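Local coordinates for protein probable 2-oxoacid ferredoxin oxidoreductase, alpha chain (Thermoplasma acidophilum, PDB 3JU3) that probably serves, as part of a larger alpha subunit, in the ferredoxin-dependent oxidative decarboxylation of 2-oxoacids such as 2-oxoglutarate to acyl-CoA, at residues Pro54-Phe57 with Val58-Leu62. Residues are numbered along the deposited sequence; the frame is centred on the assembly and turned at random.
Sequences PTEF and VKNVL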
loop_
_atom_site.group_PDB
_atom_site.type_symbol
_atom_site.label_atom_id
_atom_site.label_comp_id
_atom_site.label_asym_id
_atom_site.label_seq_id
_atom_site.Cartn_x
_atom_site.Cartn_y
_atom_site.Cartn_z
ATOM N N PRO A 54 23.093 8.989 0.881
ATOM C CA PRO A 54 24.496 8.582 0.686
ATOM C C PRO A 54 24.981 8.788 -0.763
ATOM O O PRO A 54 25.302 7.825 -1.466
ATOM C CB PRO A 54 24.484 7.096 1.065
ATOM C CG PRO A 54 23.144 6.625 0.762
ATOM C CD PRO A 54 22.226 7.815 1.092
ATOM N N THR A 55 25.066 10.045 -1.178
ATOM C CA THR A 55 25.369 10.385 -2.575
ATOM C C THR A 55 26.644 9.704 -3.073
ATOM O O THR A 55 26.607 8.977 -4.065
ATOM C CB THR A 55 25.476 11.919 -2.763
ATOM O OG1 THR A 55 24.210 12.510 -2.446
ATOM C CG2 THR A 55 25.881 12.293 -4.199
ATOM N N GLU A 56 27.757 9.923 -2.378
ATOM C CA GLU A 56 29.056 9.399 -2.828
ATOM C C GLU A 56 29.079 7.861 -2.903
ATOM O O GLU A 56 29.553 7.294 -3.871
ATOM C CB GLU A 56 30.188 9.911 -1.920
ATOM C CG GLU A 56 31.573 9.458 -2.391
ATOM C CD GLU A 56 32.717 10.076 -1.595
ATOM O OE1 GLU A 56 32.540 10.357 -0.388
ATOM O OE2 GLU A 56 33.806 10.265 -2.190
ATOM N N PHE A 57 28.553 7.209 -1.876
ATOM C CA PHE A 57 28.527 5.755 -1.795
ATOM C C PHE A 57 27.709 5.149 -2.931
ATOM O O PHE A 57 28.136 4.176 -3.566
ATOM C CB PHE A 57 27.989 5.279 -0.427
ATOM C CG PHE A 57 27.958 3.764 -0.271
ATOM C CD1 PHE A 57 29.020 3.076 0.329
ATOM C CD2 PHE A 57 26.860 3.036 -0.703
ATOM C CE1 PHE A 57 28.985 1.649 0.459
ATOM C CE2 PHE A 57 26.816 1.638 -0.593
ATOM C CZ PHE A 57 27.856 0.938 -0.018
ATOM N N VAL A 58 26.525 5.709 -3.162
ATOM C CA VAL A 58 25.636 5.193 -4.194
ATOM C C VAL A 58 26.266 5.469 -5.541
ATOM O O VAL A 58 26.319 4.589 -6.410
ATOM C CB VAL A 58 24.242 5.776 -4.090
ATOM C CG1 VAL A 58 23.384 5.362 -5.298
ATOM C CG2 VAL A 58 23.599 5.295 -2.773
ATOM N N LYS A 59 26.768 6.683 -5.701
ATOM C CA LYS A 59 27.406 7.053 -6.954
ATOM C C LYS A 59 28.546 6.081 -7.306
ATOM O O LYS A 59 28.611 5.622 -8.437
ATOM C CB LYS A 59 27.876 8.526 -6.932
ATOM C CG LYS A 59 27.949 9.216 -8.286
ATOM C CD LYS A 59 28.254 10.700 -8.134
ATOM C CE LYS A 59 28.750 11.276 -9.439
ATOM N NZ LYS A 59 28.843 12.763 -9.313
ATOM N N ASN A 60 29.423 5.766 -6.357
ATOM C CA ASN A 60 30.566 4.880 -6.657
ATOM C C ASN A 60 30.213 3.386 -6.819
ATOM O O ASN A 60 30.939 2.645 -7.468
ATOM C CB ASN A 60 31.691 5.071 -5.632
ATOM C CG ASN A 60 32.129 6.523 -5.501
ATOM O OD1 ASN A 60 32.028 7.312 -6.450
ATOM N ND2 ASN A 60 32.626 6.885 -4.320
ATOM N N VAL A 61 29.099 2.941 -6.243
ATOM C CA VAL A 61 28.593 1.599 -6.535
ATOM C C VAL A 61 27.990 1.526 -7.937
ATOM O O VAL A 61 28.297 0.630 -8.694
ATOM C CB VAL A 61 27.581 1.087 -5.476
ATOM C CG1 VAL A 61 26.878 -0.194 -5.980
ATOM C CG2 VAL A 61 28.277 0.858 -4.151
ATOM N N LEU A 62 27.160 2.487 -8.297
ATOM C CA LEU A 62 26.398 2.356 -9.533
ATOM C C LEU A 62 27.251 2.732 -10.740
ATOM O O LEU A 62 27.054 2.206 -11.860
ATOM C CB LEU A 62 25.121 3.194 -9.476
ATOM C CG LEU A 62 24.057 2.763 -8.452
ATOM C CD1 LEU A 62 22.831 3.596 -8.632
ATOM C CD2 LEU A 62 23.699 1.277 -8.539
#
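Lys59 N donates to Thr55 O at 2.8 Å, the shortest of five successive i to i+4 backbone bonds that wind Pro54-Leu62 into a short helix. The first of the series joins Val58 N to Pro54 O at 3.0 Å; Pro54 is the N-cap residue, and its carbonyl opens the ladder. Asn60 N bonds to Glu56 O, Val61 N to Phe57 O, and Leu62 N closes the series on Val58 O. Side chains four residues apart meet along the same turns. Val58 holds CG2 beside its own backbone N, which brings this methyl back to the proline ring, 3.8 Å from Pro54 CG. The ring of Phe57 leans along the helix beside Val61: with CG anti to the backbone N (chi1 -179°), one face receives Val61 CG2, 3.9 Å from Phe57 CE2. On the polar, exposed side the amide of Asn60, in one of its two modelled positions, folds back over the turn and sets ND2 3.4 Å from Glu56 CG, a placement that remains doubtful; the extended Glu56 chain carries its acid group past this amide without a hydrogen bond between them. Replacing Phe57 by alanine would probably leave Val61 CG2 without the ring face it rests on and weaken the packing on Ala6 of the second subunit. That subunit also receives Pro54 on its Lys5, Thr55 on its Tyr86 and Leu62 on its Leu45. Within the core domain II region of the oxidoreductase alpha chain, the residues form a short amphipathic alpha-helix, with Pro54 at the N-cap position, that reaches out from the body of its own chain to pack against a neighbouring copy.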